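Local coordinates for protein cysteine desulfurase (Fervidobacterium islandicum, PDB 6A6E) that catalyses the pyridoxal-phosphate-dependent removal of sulfur from L-cysteine, releasing alanine and leaving a persulfide on the enzyme, probably to supply iron-sulfur cluster assembly, at residues Y79-R83 with P280-E284; M105-F109 with L256-L260; P355-S359 with P393-V397; I361-F366 with E415-I420. All coordinates share one frame; numbering follows the deposited sequence.

Contact 1. Residues Y79-R83 with P280-E284; sequences YEQAR and PYRFE
Arg83 and Glu284 reach for each other from opposite directions and form an end-on, two-nitrogen salt bridge. NH1 of Arg83 lies 2.7 Å from Glu284 OE2 in a practically straight bond (179°), and Arg83 NH2 lies 3.1 Å from Glu284 OE1. Both oxygens sit in the guanidinium plane, but the carboxylate is turned 35° from it. A bend at chi3 (-53°) lets Arg83 NH2 also serve Glu80 OE1, one helical turn back, at 3.1 Å, which makes the three residues a salt-bridge network. Tyr79 OH adds a further hydrogen bond, donating to Glu284 OE1 at 2.7 Å from the carboxylate face opposite that used by Arg83 NH2. Apolar packing covers one face of the guanidinium: Pro280, which follows a cis peptide bond, sets CG over its centre, 3.4 Å from Arg83 CZ. At the edge of the Tyr281 ring, CE1 lies 3.5 Å from Glu80 OE1. The buried Arg83 and Glu284 have further partners, Ile97 O for Arg83 NH1 and Phe99 N for Glu284 OE2. The network thus pins helix 70-90 and the loop before helix 290-306 to edge strand 97-100 of the seven-stranded sheet, the core of the large domain in fold type I pyridoxal-phosphate enzymes.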
# COMPACT_ATOMS: atom_id res chain seq x y z
N TYR A 79 -4.21 -14.58 5.55
CA TYR A 79 -3.38 -13.93 4.52
C TYR A 79 -2.83 -14.92 3.49
O TYR A 79 -2.89 -14.68 2.28
CB TYR A 79 -2.23 -13.16 5.19
CG TYR A 79 -1.36 -12.34 4.30
CD1 TYR A 79 -1.74 -11.06 3.84
CD2 TYR A 79 -0.06 -12.78 3.96
CE1 TYR A 79 -0.87 -10.30 3.04
CE2 TYR A 79 0.81 -12.01 3.18
CZ TYR A 79 0.38 -10.78 2.70
OH TYR A 79 1.30 -10.10 1.93
N GLU A 80 -2.22 -16.00 3.95
CA GLU A 80 -1.75 -17.02 2.98
C GLU A 80 -2.91 -17.68 2.20
O GLU A 80 -2.73 -18.00 1.06
CB GLU A 80 -0.97 -18.11 3.69
CG GLU A 80 0.42 -17.72 4.30
CD GLU A 80 1.00 -16.26 4.21
OE1 GLU A 80 1.71 -15.80 3.17
OE2 GLU A 80 0.89 -15.64 5.36
N GLN A 81 -4.08 -17.88 2.81
CA GLN A 81 -5.28 -18.35 2.08
C GLN A 81 -5.63 -17.35 0.97
O GLN A 81 -5.95 -17.77 -0.14
CB GLN A 81 -6.47 -18.59 2.99
CG GLN A 81 -6.26 -19.86 3.86
CD GLN A 81 -7.38 -20.10 4.88
OE1 GLN A 81 -8.07 -19.17 5.30
NE2 GLN A 81 -7.55 -21.34 5.28
N ALA A 82 -5.51 -16.04 1.24
CA ALA A 82 -5.79 -15.06 0.20
C ALA A 82 -4.82 -15.18 -0.98
O ALA A 82 -5.25 -15.08 -2.13
CB ALA A 82 -5.81 -13.66 0.77
N ARG A 83 -3.53 -15.39 -0.70
CA ARG A 83 -2.53 -15.53 -1.73
C ARG A 83 -2.93 -16.68 -2.67
O ARG A 83 -2.81 -16.60 -3.93
CB ARG A 83 -1.13 -15.79 -1.15
CG ARG A 83 -0.00 -15.69 -2.18
CD ARG A 83 1.35 -16.19 -1.67
NE ARG A 83 1.74 -15.54 -0.41
CZ ARG A 83 2.20 -14.30 -0.26
NH1 ARG A 83 2.36 -13.47 -1.31
NH2 ARG A 83 2.51 -13.85 0.95
N PRO A 280 7.30 -16.51 -1.71
CA PRO A 280 7.18 -15.15 -2.28
C PRO A 280 7.67 -14.03 -1.35
O PRO A 280 7.70 -12.85 -1.73
CB PRO A 280 5.66 -15.00 -2.40
CG PRO A 280 5.09 -15.81 -1.26
CD PRO A 280 6.03 -16.99 -1.15
N TYR A 281 8.05 -14.43 -0.15
CA TYR A 281 8.30 -13.53 0.98
C TYR A 281 9.49 -12.63 0.72
O TYR A 281 9.58 -11.49 1.24
CB TYR A 281 8.53 -14.35 2.26
CG TYR A 281 7.49 -15.42 2.53
CD1 TYR A 281 6.13 -15.09 2.70
CD2 TYR A 281 7.85 -16.76 2.61
CE1 TYR A 281 5.19 -16.07 2.90
CE2 TYR A 281 6.89 -17.75 2.83
CZ TYR A 281 5.59 -17.38 2.99
OH TYR A 281 4.68 -18.37 3.22
N ARG A 282 10.42 -13.12 -0.09
CA ARG A 282 11.50 -12.30 -0.61
C ARG A 282 11.11 -10.92 -1.15
O ARG A 282 11.94 -9.96 -1.10
CB ARG A 282 12.22 -13.07 -1.72
CG ARG A 282 13.34 -12.34 -2.39
CD ARG A 282 14.02 -13.24 -3.45
NE ARG A 282 14.53 -14.38 -2.75
CZ ARG A 282 15.02 -15.48 -3.30
NH1 ARG A 282 15.09 -15.64 -4.63
NH2 ARG A 282 15.43 -16.43 -2.47
N PHE A 283 9.91 -10.82 -1.73
CA PHE A 283 9.48 -9.61 -2.39
C PHE A 283 8.38 -8.85 -1.65
O PHE A 283 7.79 -7.93 -2.22
CB PHE A 283 9.04 -9.91 -3.83
CG PHE A 283 10.14 -10.52 -4.64
CD1 PHE A 283 11.22 -9.78 -4.98
CD2 PHE A 283 10.14 -11.86 -4.97
CE1 PHE A 283 12.26 -10.30 -5.68
CE2 PHE A 283 11.19 -12.42 -5.69
CZ PHE A 283 12.27 -11.63 -6.05
N GLU A 284 8.17 -9.22 -0.39
CA GLU A 284 7.28 -8.50 0.56
C GLU A 284 8.03 -7.92 1.77
O GLU A 284 8.31 -8.61 2.69
CB GLU A 284 6.13 -9.43 1.01
CG GLU A 284 5.20 -9.73 -0.18
CD GLU A 284 4.01 -10.67 0.07
OE1 GLU A 284 3.71 -11.03 1.25
OE2 GLU A 284 3.30 -10.97 -0.92

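Contact 2. Residues M105-F109 with L256-L260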
# COMPACT_ATOMS: atom_id res chain seq x y z
N MET A 105 2.88 0.41 -8.43
CA MET A 105 4.04 -0.11 -7.68
C MET A 105 4.67 -1.32 -8.38
O MET A 105 5.88 -1.42 -8.50
CB MET A 105 3.68 -0.49 -6.22
CG MET A 105 4.74 -1.42 -5.56
SD MET A 105 4.55 -1.66 -3.78
CE MET A 105 5.59 -3.12 -3.47
N GLY A 106 3.85 -2.26 -8.80
CA GLY A 106 4.31 -3.41 -9.59
C GLY A 106 5.21 -3.09 -10.77
O GLY A 106 6.25 -3.69 -10.92
N ILE A 107 4.83 -2.13 -11.59
CA ILE A 107 5.64 -1.73 -12.71
C ILE A 107 6.95 -1.13 -12.22
O ILE A 107 8.04 -1.39 -12.77
CB ILE A 107 4.94 -0.76 -13.71
CG1 ILE A 107 3.68 -1.37 -14.36
CG2 ILE A 107 5.88 -0.33 -14.85
CD1 ILE A 107 4.01 -2.48 -15.32
N ASN A 108 6.86 -0.26 -11.23
CA ASN A 108 8.09 0.34 -10.70
C ASN A 108 9.04 -0.75 -10.15
O ASN A 108 10.26 -0.65 -10.32
CB ASN A 108 7.79 1.39 -9.62
CG ASN A 108 7.38 2.72 -10.21
OD1 ASN A 108 8.24 3.59 -10.47
ND2 ASN A 108 6.07 2.90 -10.46
N PHE A 109 8.47 -1.74 -9.47
CA PHE A 109 9.19 -2.87 -8.91
C PHE A 109 9.99 -3.54 -10.06
O PHE A 109 11.21 -3.81 -9.94
CB PHE A 109 8.18 -3.78 -8.24
CG PHE A 109 8.67 -5.11 -7.76
CD1 PHE A 109 9.42 -5.98 -8.56
CD2 PHE A 109 8.22 -5.59 -6.54
CE1 PHE A 109 9.81 -7.24 -8.11
CE2 PHE A 109 8.59 -6.85 -6.08
CZ PHE A 109 9.41 -7.66 -6.87
N LEU A 256 15.77 -12.46 -9.27
CA LEU A 256 15.57 -11.01 -9.29
C LEU A 256 16.02 -10.45 -7.98
O LEU A 256 15.65 -11.02 -6.94
CB LEU A 256 14.10 -10.66 -9.42
CG LEU A 256 13.37 -10.40 -10.70
CD1 LEU A 256 12.00 -9.80 -10.31
CD2 LEU A 256 14.14 -9.48 -11.64
N GLU A 257 16.81 -9.37 -7.99
CA GLU A 257 17.06 -8.56 -6.80
C GLU A 257 15.71 -7.96 -6.22
O GLU A 257 14.89 -7.44 -6.98
CB GLU A 257 18.04 -7.41 -7.11
CG GLU A 257 18.34 -6.42 -5.95
CD GLU A 257 19.23 -6.97 -4.84
OE1 GLU A 257 19.80 -8.06 -5.00
OE2 GLU A 257 19.33 -6.35 -3.77
N PRO A 258 15.51 -8.02 -4.90
CA PRO A 258 14.25 -7.44 -4.34
C PRO A 258 14.19 -5.98 -4.69
O PRO A 258 15.25 -5.31 -4.77
CB PRO A 258 14.40 -7.63 -2.86
CG PRO A 258 15.26 -8.90 -2.73
CD PRO A 258 16.22 -8.83 -3.90
N PHE A 259 12.99 -5.46 -4.89
CA PHE A 259 12.80 -4.03 -5.07
C PHE A 259 13.00 -3.24 -3.72
O PHE A 259 13.86 -2.40 -3.59
CB PHE A 259 11.37 -3.78 -5.67
CG PHE A 259 11.06 -2.38 -5.93
CD1 PHE A 259 12.06 -1.49 -6.26
CD2 PHE A 259 9.77 -1.90 -5.74
CE1 PHE A 259 11.79 -0.16 -6.49
CE2 PHE A 259 9.48 -0.57 -6.01
CZ PHE A 259 10.49 0.28 -6.38
N LEU A 260 12.16 -3.53 -2.75
CA LEU A 260 12.18 -2.99 -1.43
C LEU A 260 12.81 -3.96 -0.42
O LEU A 260 12.68 -5.21 -0.55
CB LEU A 260 10.76 -2.70 -0.96
CG LEU A 260 9.85 -1.87 -1.86
CD1 LEU A 260 8.47 -1.60 -1.24
CD2 LEU A 260 10.56 -0.61 -2.22
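Asn108, whose CB stands 4.4 Å from Phe259 CZ, has its amide nitrogen gripped twice: ND2 bonds to Thr104 O in the same helix and to Tyr261 O of the second subunit. The setting is the start of helix 103-116 in the large domain of a fold type I enzyme, where Thr103 and Thr104 line the pyridoxal-phosphate pocket and the irregular segment 256-260 runs along the dimer interface. Phe109 and Phe259 carry the contact through two reciprocal CH-pi interactions. Phe109 CA lies over one face of the Phe259 ring, 3.7 Å from its centroid, while Phe259 CB lies over a face of the Phe109 ring, 3.9 Å from that centroid. The rings themselves meet obliquely, with planes at 51° and centroids 5.8 Å apart. With CG trans to its own nitrogen (chi1 -179°), Phe259 lays its ring against the helix backbone; the other face of that ring is overlain by CD2 of Leu260. The ring also meets Phe259 of the second subunit. A serine in place of Phe259 would probably leave the Phe109 backbone without its aromatic cover, open a gap beside Asn108 and remove this aromatic link between the subunits. Two backbone carbonyls, Pro258 O and Phe259 O, accept from Lys116 NZ, tying the segment to the same helix further along. Leu256 CD1 sits at the edge of the Phe109 ring, 4.0 Å from CE1. On the opposite side of that ring, the extended Met105 side chain meets Leu260 tip to tip, CE to CD1 at 3.9 Å.

Contact 3. Residues P355-S359 with P393-V397; sequences PHDVS and PNSTV
Pro355 and Val397 bring the two backbones within 5.4 Å, CA to CA, where the first turn of helix 355-366, closed by a 3.1 Å bond from Ser359 N to Pro355 O, meets the start of strand 396-400. No hydrogen bond crosses between the segments, and the contact is mostly apolar. Pro355 is the centre of it. Its ring crosses that of Pro393, with CD 3.7 Å from Pro393 CG, and its CG also reaches 3.6 Å from Ser395 OG. On the side toward the strand, Pro355 CA rests 3.7 Å from Val397 CG2. The same methyl is shared with Val358, whose CB is 3.7 Å from Val397 CG2. This is a helix laid on one face of the mixed sheet of the smaller C-terminal domain, in which strand 396-400 runs antiparallel between strands 368-373 and 345-350. Val397 points to the helix and Thr396 points away from it, where Thr396 OG1 bonds to His375 NE2. His375 adjoins Cys376, the residue carried as S-mercaptocysteine. The branches of Val397 divide their work: CG1, anti to the backbone N (chi1 -179°), turns to the far end of the turn and lies 4.0 Å from Ser359 OG, whose hydroxyl is hydrogen-bonded to Thr370 OG1 on the adjacent strand.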
# COMPACT_ATOMS: atom_id res chain seq x y z
N PRO A 355 -15.02 18.41 -23.26
CA PRO A 355 -15.24 17.18 -22.47
C PRO A 355 -15.70 17.38 -21.04
O PRO A 355 -16.66 16.76 -20.63
CB PRO A 355 -13.90 16.47 -22.56
CG PRO A 355 -13.36 16.90 -23.88
CD PRO A 355 -13.77 18.34 -24.02
N HIS A 356 -15.11 18.30 -20.30
CA HIS A 356 -15.58 18.59 -18.91
C HIS A 356 -17.01 19.05 -18.80
O HIS A 356 -17.67 18.67 -17.84
CB HIS A 356 -14.64 19.55 -18.10
CG HIS A 356 -14.72 19.36 -16.59
ND1 HIS A 356 -14.02 20.14 -15.68
CD2 HIS A 356 -15.43 18.47 -15.84
CE1 HIS A 356 -14.28 19.73 -14.45
NE2 HIS A 356 -15.13 18.72 -14.53
N ASP A 357 -17.50 19.82 -19.77
CA ASP A 357 -18.94 20.16 -19.80
C ASP A 357 -19.80 18.92 -20.01
O ASP A 357 -20.87 18.83 -19.43
CB ASP A 357 -19.28 21.17 -20.90
CG ASP A 357 -18.59 22.51 -20.71
OD1 ASP A 357 -18.34 22.87 -19.53
OD2 ASP A 357 -18.27 23.16 -21.75
N VAL A 358 -19.37 17.99 -20.86
CA VAL A 358 -20.14 16.71 -21.05
C VAL A 358 -20.27 15.96 -19.73
O VAL A 358 -21.37 15.61 -19.33
CB VAL A 358 -19.53 15.82 -22.14
CG1 VAL A 358 -20.28 14.50 -22.25
CG2 VAL A 358 -19.52 16.53 -23.48
N SER A 359 -19.14 15.76 -19.02
CA SER A 359 -19.15 15.05 -17.77
C SER A 359 -19.92 15.85 -16.69
O SER A 359 -20.61 15.27 -15.84
CB SER A 359 -17.71 14.73 -17.32
OG SER A 359 -17.15 13.74 -18.14
N PRO A 393 -10.10 18.53 -28.61
CA PRO A 393 -9.79 19.24 -27.38
C PRO A 393 -8.64 18.67 -26.60
O PRO A 393 -8.43 19.10 -25.50
CB PRO A 393 -11.09 19.11 -26.59
CG PRO A 393 -11.70 17.86 -27.08
CD PRO A 393 -11.36 17.77 -28.51
N ASN A 394 -7.90 17.72 -27.14
CA ASN A 394 -6.72 17.13 -26.45
C ASN A 394 -7.03 16.36 -25.18
O ASN A 394 -6.19 16.23 -24.29
CB ASN A 394 -5.65 18.19 -26.21
CG ASN A 394 -5.06 18.69 -27.51
OD1 ASN A 394 -4.86 17.93 -28.48
ND2 ASN A 394 -4.80 19.98 -27.56
N SER A 395 -8.25 15.82 -25.18
CA SER A 395 -8.83 15.09 -24.10
C SER A 395 -10.08 14.47 -24.62
O SER A 395 -10.50 14.77 -25.76
CB SER A 395 -9.17 16.00 -22.90
OG SER A 395 -9.83 17.17 -23.34
N THR A 396 -10.68 13.57 -23.82
CA THR A 396 -11.93 12.90 -24.21
C THR A 396 -12.80 12.68 -23.01
O THR A 396 -12.36 12.86 -21.89
CB THR A 396 -11.72 11.50 -24.90
OG1 THR A 396 -11.62 10.49 -23.89
CG2 THR A 396 -10.49 11.48 -25.80
N VAL A 397 -14.02 12.27 -23.28
CA VAL A 397 -14.94 11.83 -22.31
C VAL A 397 -14.82 10.29 -22.35
O VAL A 397 -14.55 9.71 -23.41
CB VAL A 397 -16.39 12.26 -22.66
CG1 VAL A 397 -17.38 11.80 -21.60
CG2 VAL A 397 -16.51 13.77 -22.79

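Contact 4. Residues I361-F366 with E415-I420; sequences ILDENF and EGLKYI
The Phe366 ring, brought there by CG anti to the carbonyl carbon (chi1 -64°), has Gly416 CA over the centre of one face, a CH-pi contact 3.6 Å from the centroid and nearly on the ring normal. Glu415 OE2 lies at the ring edge, 3.7 Å from CE2, with the carboxylate plane almost perpendicular to the ring. Phe366 also turns an edge toward the face of Tyr419 in an offset edge-to-face pair, centroids 5.4 Å apart and planes at 70°; its CZ comes 3.5 Å from Tyr419 CB. A leucine replacing Phe366 would probably lose this aromatic pairing and leave Gly416 without its flat cover. Because Gly416 bears no side chain, Leu362 CD2 can settle 3.8 Å from its CA. Leu362 crosses Ile420 at about a right angle, CG to CD1 at 3.8 Å, and Ile361 slides past the same residue with CG2 3.6 Å from Ile420 CG1. The axes of segments 361-366 and 415-420 cross at 105° and approach to 10.0 Å. Toward the sheet, Leu362 packs on Val368 and Thr370 of strand 368-373, while Leu417 reaches Phe348 and Val350 of strand 345-350, so both helices pack on the sheet of the C-terminal domain.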
# COMPACT_ATOMS: atom_id res chain seq x y z
N ILE A 361 -22.50 17.99 -17.04
CA ILE A 361 -23.97 17.97 -17.27
C ILE A 361 -24.49 16.54 -17.04
O ILE A 361 -25.48 16.35 -16.32
CB ILE A 361 -24.37 18.51 -18.67
CG1 ILE A 361 -24.07 20.00 -18.77
CG2 ILE A 361 -25.84 18.24 -18.92
CD1 ILE A 361 -23.90 20.53 -20.19
N LEU A 362 -23.77 15.55 -17.52
CA LEU A 362 -24.15 14.12 -17.26
C LEU A 362 -24.33 13.83 -15.80
O LEU A 362 -25.39 13.25 -15.38
CB LEU A 362 -23.15 13.12 -17.89
CG LEU A 362 -23.25 13.04 -19.39
CD1 LEU A 362 -22.26 12.03 -19.93
CD2 LEU A 362 -24.63 12.61 -19.75
N ASP A 363 -23.39 14.32 -15.00
CA ASP A 363 -23.45 14.13 -13.55
C ASP A 363 -24.56 14.98 -12.83
O ASP A 363 -25.35 14.45 -12.04
CB ASP A 363 -22.06 14.45 -12.91
CG ASP A 363 -22.12 14.52 -11.38
OD1 ASP A 363 -22.40 13.53 -10.67
OD2 ASP A 363 -21.86 15.60 -10.86
N GLU A 364 -24.62 16.27 -13.09
CA GLU A 364 -25.53 17.10 -12.32
C GLU A 364 -27.00 16.85 -12.76
O GLU A 364 -27.89 16.67 -11.92
CB GLU A 364 -25.15 18.56 -12.45
CG GLU A 364 -25.38 19.32 -11.15
CD GLU A 364 -25.51 20.79 -11.40
OE1 GLU A 364 -26.67 21.24 -11.53
OE2 GLU A 364 -24.45 21.49 -11.48
N ASN A 365 -27.22 16.72 -14.06
CA ASN A 365 -28.58 16.66 -14.62
C ASN A 365 -29.05 15.27 -14.94
O ASN A 365 -30.24 15.11 -15.14
CB ASN A 365 -28.68 17.55 -15.86
CG ASN A 365 -28.31 19.00 -15.54
OD1 ASN A 365 -27.18 19.44 -15.74
ND2 ASN A 365 -29.22 19.71 -14.92
N PHE A 366 -28.16 14.26 -14.97
CA PHE A 366 -28.59 12.87 -15.23
C PHE A 366 -28.06 11.81 -14.26
O PHE A 366 -28.38 10.66 -14.41
CB PHE A 366 -28.24 12.46 -16.64
CG PHE A 366 -28.94 13.24 -17.68
CD1 PHE A 366 -28.42 14.47 -18.11
CD2 PHE A 366 -30.10 12.75 -18.24
CE1 PHE A 366 -29.10 15.22 -19.07
CE2 PHE A 366 -30.79 13.48 -19.19
CZ PHE A 366 -30.30 14.71 -19.61
N GLU A 415 -29.50 9.26 -23.56
CA GLU A 415 -30.48 10.32 -23.35
C GLU A 415 -29.75 11.60 -22.89
O GLU A 415 -30.04 12.71 -23.36
CB GLU A 415 -31.52 9.90 -22.28
CG GLU A 415 -32.44 11.01 -21.80
CD GLU A 415 -33.35 10.62 -20.63
OE1 GLU A 415 -33.55 9.40 -20.37
OE2 GLU A 415 -33.89 11.53 -19.94
N GLY A 416 -28.81 11.45 -21.96
CA GLY A 416 -27.99 12.56 -21.51
C GLY A 416 -27.22 13.25 -22.59
O GLY A 416 -27.19 14.51 -22.64
N LEU A 417 -26.58 12.47 -23.46
CA LEU A 417 -25.77 13.05 -24.48
C LEU A 417 -26.65 13.84 -25.50
O LEU A 417 -26.21 14.87 -26.04
CB LEU A 417 -24.99 11.96 -25.25
CG LEU A 417 -23.83 11.31 -24.43
CD1 LEU A 417 -23.11 10.21 -25.21
CD2 LEU A 417 -22.82 12.33 -23.95
N LYS A 418 -27.82 13.29 -25.82
CA LYS A 418 -28.74 13.96 -26.76
C LYS A 418 -29.13 15.32 -26.25
O LYS A 418 -29.12 16.28 -27.02
CB LYS A 418 -29.97 13.10 -26.97
CG LYS A 418 -29.65 12.02 -27.96
CD LYS A 418 -30.75 10.97 -28.03
CE LYS A 418 -30.57 10.16 -29.29
NZ LYS A 418 -31.31 8.90 -29.15
N TYR A 419 -29.48 15.37 -24.95
CA TYR A 419 -29.78 16.57 -24.22
C TYR A 419 -28.67 17.58 -24.29
O TYR A 419 -28.93 18.80 -24.42
CB TYR A 419 -30.03 16.26 -22.74
CG TYR A 419 -30.31 17.49 -21.92
CD1 TYR A 419 -29.27 18.30 -21.48
CD2 TYR A 419 -31.62 17.86 -21.61
CE1 TYR A 419 -29.53 19.45 -20.75
CE2 TYR A 419 -31.89 19.00 -20.87
CZ TYR A 419 -30.84 19.78 -20.46
OH TYR A 419 -31.10 20.91 -19.74
N ILE A 420 -27.43 17.10 -24.13
CA ILE A 420 -26.27 18.00 -24.16
C ILE A 420 -26.12 18.59 -25.58
O ILE A 420 -25.76 19.76 -25.74
CB ILE A 420 -24.94 17.31 -23.69
CG1 ILE A 420 -24.99 17.05 -22.18
CG2 ILE A 420 -23.73 18.19 -24.00
CD1 ILE A 420 -24.11 15.94 -21.70

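From the N terminus, helix 70-90 opens contact 1, which closes a loop of nearly 200 residues at 280-284. Contact 2 opens and closes within that loop, joining helix 103-116 to 256-260, and the two meet where Phe283 CD1 packs 3.4 Å from Phe109 CZ. Both belong to the large domain. After helices 290-306 and 308-327, contacts 3 and 4 open in turn on helix 355-366 and close on strand 396-400 and helix 407-423, so their loops cross. Val358 CG1, 3.7 Å from Leu417 CD2, connects them in the C-terminal domain. The centres of contacts 1 and 3 lie about 41 Å apart. The centres of contacts 1 and 4 lie about 46 Å apart.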